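Local coordinates for putative hexose oxidase (Nonomuraea sp. ATCC 39727, PDB 5AWV), which probably oxidises the sugar part of teicoplanin-type glycopeptide antibiotics, using a bound FAD that is attached covalently to the protein, at residues A[375-385]-A[447-455]. Residues are numbered along the deposited sequence; the frame is centred on the assembly and turned at random.
Sequences LTDRQIQAVYE and KLYADVYAE. With N1L (2-amino-2-deoxy-beta-D-glucopyranuronic acid), chain B; MAN (alpha-D-mannopyranose), chain C.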
loop_
_atom_site.group_PDB
_atom_site.type_symbol
_atom_site.label_atom_id
_atom_site.label_comp_id
_atom_site.label_asym_id
_atom_site.label_seq_id
_atom_site.Cartn_x
_atom_site.Cartn_y
_atom_site.Cartn_z
ATOM N N LEU A 375 -18.599 -17.056 1.557
ATOM C CA LEU A 375 -18.051 -18.349 1.907
ATOM C C LEU A 375 -19.154 -19.404 2.007
ATOM O O LEU A 375 -20.231 -19.153 2.510
ATOM C CB LEU A 375 -17.286 -18.269 3.222
ATOM C CG LEU A 375 -15.952 -17.514 3.232
ATOM C CD1 LEU A 375 -15.394 -17.324 4.660
ATOM C CD2 LEU A 375 -14.849 -18.179 2.372
ATOM N N THR A 376 -18.897 -20.596 1.508
ATOM C CA THR A 376 -19.900 -21.651 1.474
ATOM C C THR A 376 -20.001 -22.203 2.877
ATOM O O THR A 376 -19.184 -21.898 3.807
ATOM C CB THR A 376 -19.464 -22.835 0.555
ATOM O OG1 THR A 376 -18.361 -23.504 1.160
ATOM C CG2 THR A 376 -19.156 -22.332 -0.823
ATOM N N ASP A 377 -21.023 -23.025 3.066
ATOM C CA ASP A 377 -21.223 -23.628 4.360
ATOM C C ASP A 377 -20.038 -24.468 4.813
ATOM O O ASP A 377 -19.688 -24.418 5.965
ATOM C CB ASP A 377 -22.496 -24.477 4.355
ATOM C CG ASP A 377 -23.764 -23.655 4.083
ATOM O OD1 ASP A 377 -23.750 -22.394 4.252
ATOM O OD2 ASP A 377 -24.766 -24.281 3.647
ATOM N N ARG A 378 -19.397 -25.166 3.881
ATOM C CA ARG A 378 -18.227 -25.997 4.162
ATOM C C ARG A 378 -17.005 -25.180 4.469
ATOM O O ARG A 378 -16.205 -25.504 5.323
ATOM C CB ARG A 378 -17.968 -26.937 3.003
ATOM C CG ARG A 378 -19.194 -27.827 2.709
ATOM C CD ARG A 378 -18.971 -28.865 1.612
ATOM N NE ARG A 378 -18.062 -29.906 2.051
ATOM C CZ ARG A 378 -17.721 -30.977 1.343
ATOM N NH1 ARG A 378 -18.253 -31.212 0.129
ATOM N NH2 ARG A 378 -16.848 -31.832 1.860
ATOM N N GLN A 379 -16.916 -24.025 3.844
ATOM C CA GLN A 379 -15.848 -23.074 4.125
ATOM C C GLN A 379 -16.020 -22.435 5.459
ATOM O O GLN A 379 -15.068 -22.259 6.195
ATOM C CB GLN A 379 -15.760 -22.032 3.002
ATOM C CG GLN A 379 -15.219 -22.630 1.666
ATOM C CD GLN A 379 -15.093 -21.608 0.549
ATOM O OE1 GLN A 379 -14.046 -21.484 -0.062
ATOM N NE2 GLN A 379 -16.129 -20.903 0.283
ATOM N N ILE A 380 -17.264 -22.099 5.811
ATOM C CA ILE A 380 -17.458 -21.537 7.129
ATOM C C ILE A 380 -17.082 -22.575 8.224
ATOM O O ILE A 380 -16.541 -22.199 9.273
ATOM C CB ILE A 380 -18.888 -21.022 7.300
ATOM C CG1 ILE A 380 -19.086 -19.789 6.383
ATOM C CG2 ILE A 380 -19.244 -20.745 8.717
ATOM C CD1 ILE A 380 -20.490 -19.347 6.257
ATOM N N GLN A 381 -17.454 -23.830 7.988
ATOM C CA GLN A 381 -17.076 -24.923 8.888
ATOM C C GLN A 381 -15.562 -24.929 9.121
ATOM O O GLN A 381 -15.090 -25.034 10.243
ATOM C CB GLN A 381 -17.564 -26.264 8.310
ATOM C CG GLN A 381 -17.494 -27.456 9.296
ATOM C CD GLN A 381 -17.834 -28.842 8.678
ATOM O OE1 GLN A 381 -17.465 -29.147 7.521
ATOM N NE2 GLN A 381 -18.530 -29.715 9.471
ATOM N N ALA A 382 -14.797 -24.835 8.016
ATOM C CA ALA A 382 -13.336 -24.831 8.079
ATOM C C ALA A 382 -12.788 -23.638 8.832
ATOM O O ALA A 382 -11.871 -23.804 9.642
ATOM C CB ALA A 382 -12.743 -24.906 6.693
ATOM N N VAL A 383 -13.393 -22.452 8.636
ATOM C CA VAL A 383 -12.963 -21.321 9.428
ATOM C C VAL A 383 -13.183 -21.575 10.966
ATOM O O VAL A 383 -12.309 -21.307 11.811
ATOM C CB VAL A 383 -13.693 -20.039 8.987
ATOM C CG1 VAL A 383 -13.429 -18.929 9.912
ATOM C CG2 VAL A 383 -13.312 -19.648 7.543
ATOM N N TYR A 384 -14.414 -21.995 11.310
ATOM C CA TYR A 384 -14.742 -22.255 12.750
ATOM C C TYR A 384 -13.767 -23.224 13.329
ATOM O O TYR A 384 -13.272 -22.970 14.402
ATOM C CB TYR A 384 -16.146 -22.775 12.915
ATOM C CG TYR A 384 -16.542 -22.857 14.357
ATOM C CD1 TYR A 384 -16.768 -21.717 15.060
ATOM C CD2 TYR A 384 -16.689 -24.093 15.022
ATOM C CE1 TYR A 384 -17.135 -21.714 16.372
ATOM C CE2 TYR A 384 -17.061 -24.112 16.364
ATOM C CZ TYR A 384 -17.262 -22.923 17.018
ATOM O OH TYR A 384 -17.599 -22.822 18.317
ATOM N N GLU A 385 -13.526 -24.327 12.638
ATOM C CA GLU A 385 -12.665 -25.372 13.115
ATOM C C GLU A 385 -11.262 -24.879 13.406
ATOM O O GLU A 385 -10.732 -25.122 14.481
ATOM C CB GLU A 385 -12.657 -26.572 12.145
ATOM C CG GLU A 385 -11.476 -27.577 12.198
ATOM C CD GLU A 385 -11.101 -28.082 13.577
ATOM O OE1 GLU A 385 -9.914 -28.508 13.791
ATOM O OE2 GLU A 385 -12.010 -28.064 14.467
ATOM N N LYS A 447 -2.822 -24.201 7.319
ATOM C CA LYS A 447 -3.879 -25.232 7.417
ATOM C C LYS A 447 -5.238 -24.531 7.237
ATOM O O LYS A 447 -6.065 -25.046 6.550
ATOM C CB LYS A 447 -3.806 -26.033 8.761
ATOM C CG LYS A 447 -4.839 -27.123 8.890
ATOM C CD LYS A 447 -4.796 -27.805 10.275
ATOM C CE LYS A 447 -5.906 -28.875 10.314
ATOM N NZ LYS A 447 -7.214 -28.228 10.671
ATOM N N LEU A 448 -5.454 -23.419 7.929
ATOM C CA LEU A 448 -6.678 -22.619 7.807
ATOM C C LEU A 448 -7.017 -22.334 6.329
ATOM O O LEU A 448 -8.136 -22.622 5.836
ATOM C CB LEU A 448 -6.521 -21.345 8.591
ATOM C CG LEU A 448 -7.509 -20.195 8.305
ATOM C CD1 LEU A 448 -8.911 -20.615 8.644
ATOM C CD2 LEU A 448 -7.109 -18.996 9.149
ATOM N N TYR A 449 -5.975 -21.906 5.586
ATOM C CA TYR A 449 -6.162 -21.506 4.200
ATOM C C TYR A 449 -6.446 -22.674 3.343
ATOM O O TYR A 449 -7.412 -22.659 2.628
ATOM C CB TYR A 449 -4.919 -20.735 3.725
ATOM C CG TYR A 449 -5.052 -19.968 2.440
ATOM C CD1 TYR A 449 -5.513 -18.659 2.467
ATOM C CD2 TYR A 449 -4.448 -20.447 1.283
ATOM C CE1 TYR A 449 -5.460 -17.844 1.337
ATOM C CE2 TYR A 449 -4.399 -19.664 0.134
ATOM C CZ TYR A 449 -4.940 -18.366 0.165
ATOM O OH TYR A 449 -4.899 -17.589 -0.971
ATOM N N ALA A 450 -5.623 -23.734 3.460
ATOM C CA ALA A 450 -5.793 -24.959 2.692
ATOM C C ALA A 450 -7.144 -25.641 2.996
ATOM O O ALA A 450 -7.804 -26.132 2.080
ATOM C CB ALA A 450 -4.645 -25.927 2.959
ATOM N N ASP A 451 -7.620 -25.544 4.231
ATOM C CA ASP A 451 -8.935 -26.199 4.570
ATOM C C ASP A 451 -10.049 -25.408 3.913
ATOM O O ASP A 451 -10.986 -25.963 3.256
ATOM C CB ASP A 451 -9.180 -26.253 6.059
ATOM C CG ASP A 451 -8.289 -27.282 6.789
ATOM O OD1 ASP A 451 -7.557 -28.057 6.158
ATOM O OD2 ASP A 451 -8.292 -27.258 8.008
ATOM N N VAL A 452 -9.965 -24.096 4.044
ATOM C CA VAL A 452 -10.977 -23.258 3.394
ATOM C C VAL A 452 -11.049 -23.514 1.903
ATOM O O VAL A 452 -12.134 -23.679 1.369
ATOM C CB VAL A 452 -10.731 -21.757 3.716
ATOM C CG1 VAL A 452 -11.598 -20.846 2.878
ATOM C CG2 VAL A 452 -10.975 -21.509 5.157
ATOM N N TYR A 453 -9.878 -23.610 1.254
ATOM C CA TYR A 453 -9.791 -23.745 -0.187
ATOM C C TYR A 453 -9.542 -25.202 -0.621
ATOM O O TYR A 453 -9.108 -25.442 -1.754
ATOM C CB TYR A 453 -8.764 -22.756 -0.793
ATOM C CG TYR A 453 -9.189 -21.294 -0.533
ATOM C CD1 TYR A 453 -10.353 -20.758 -1.113
ATOM C CD2 TYR A 453 -8.474 -20.496 0.333
ATOM C CE1 TYR A 453 -10.752 -19.449 -0.857
ATOM C CE2 TYR A 453 -8.924 -19.212 0.621
ATOM C CZ TYR A 453 -10.017 -18.717 0.009
ATOM O OH TYR A 453 -10.402 -17.420 0.336
ATOM N N ALA A 454 -10.020 -26.163 0.188
ATOM C CA ALA A 454 -9.681 -27.587 -0.038
ATOM C C ALA A 454 -10.228 -28.162 -1.333
ATOM O O ALA A 454 -9.572 -28.992 -1.988
ATOM C CB ALA A 454 -10.038 -28.469 1.177
ATOM N N GLU A 455 -11.349 -27.663 -1.767
ATOM C CA GLU A 455 -11.956 -28.162 -2.985
ATOM C C GLU A 455 -11.231 -27.665 -4.273
ATOM O O GLU A 455 -11.398 -28.242 -5.328
ATOM C CB GLU A 455 -13.443 -27.816 -3.031
ATOM C CG GLU A 455 -14.301 -28.550 -1.990
ATOM C CD GLU A 455 -15.821 -28.567 -2.347
ATOM O OE1 GLU A 455 -16.334 -27.668 -3.082
ATOM O OE2 GLU A 455 -16.535 -29.481 -1.902
HETATM C C1 N1L B . -21.383 -32.777 -0.919
HETATM C C2 N1L B . -21.841 -33.818 -2.060
HETATM C C3 N1L B . -21.081 -33.498 -3.434
HETATM C C4 N1L B . -21.089 -31.997 -3.760
HETATM C C5 N1L B . -20.572 -31.194 -2.511
HETATM C C6 N1L B . -20.356 -29.695 -2.852
HETATM N N2 N1L B . -21.932 -35.140 -1.955
HETATM O O3 N1L B . -21.829 -34.259 -4.395
HETATM O O4 N1L B . -20.171 -31.867 -4.897
HETATM O O5 N1L B . -21.493 -31.381 -1.340
HETATM O O6B N1L B . -19.823 -29.057 -1.662
HETATM O O6A N1L B . -21.580 -29.133 -3.359
HETATM C C1 MAN C . -18.306 -32.964 13.100
HETATM C C2 MAN C . -18.716 -31.524 12.765
HETATM C C3 MAN C . -17.483 -30.640 12.648
HETATM C C4 MAN C . -16.642 -30.759 13.947
HETATM C C5 MAN C . -16.172 -32.225 14.223
HETATM C C6 MAN C . -15.256 -32.315 15.488
HETATM O O2 MAN C . -19.503 -31.029 13.780
HETATM O O3 MAN C . -17.897 -29.217 12.397
HETATM O O4 MAN C . -15.563 -29.965 13.704
HETATM O O5 MAN C . -17.349 -33.091 14.279
HETATM O O6 MAN C . -16.073 -32.328 16.701
#
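The guanidinium of Arg-378 has Glu-455 OE2 over one face and an aminoglucuronic acid sugar at its edge. The setting is an antiparallel helix pair, at 163°, lying against the seven-stranded antiparallel sheet of this FAD-linked oxidase. Helices 377-385 and 447-452 approach to 8.7 Å between axes. Leu-375, Val-383, Leu-448 and Val-452 face strands 395-402 and 424-432.

Arg-378 NH1 and Glu-455 OE2 are 3.2 Å apart, a salt bridge of charge alone, because the oxygen sits well out of the guanidinium plane. The two planar groups stand 78° apart. At the edge, NH1 donates a fairly straight hydrogen bond to O6B of the sugar, and NH2 binds the backbone of the bound glycopeptide. This sugar lies on the side of the pair away from the sheet. A different copy fills the pocket of Phe-93, Cys-151, Thr-366, Asn-427 and Tyr-473. The ring of Tyr-453 carries Val-452 CG1 over one face and Tyr-449 CD1 at its edge, in plane. Its OH is hydrogen-bonded to Tyr-428.

Val-452 is the main apolar link. Its CG2, anti to the carbonyl carbon, is thereby set against Ala-382 CB and meets Val-383 CG2 at 3.8 Å. Its CG1 reaches Leu-375 CD2. Ala-382 CB also packs on Asp-451 CB at 3.9 Å. The CA atoms of Gln-379 and Val-452 are 4.9 Å apart.

Thr-376 is the N-cap of helix 377-385; its OG1 accepts from Gln-379 N at 3.1 Å. Glu-385 OE1 and Lys-447 NZ are opposite charges too distant for a salt bridge. The lysine instead turns its tip at chi4 (-83°) toward Asp-451. Asn-386, just beyond the segment, hydrogen-bonds both, its OD1 with Lys-447 NZ and its ND2 with Asp-451 OD2. Lys-447 NZ meets Asp-451 OD2 at 3.0 Å, nearly in line with the C-O bond.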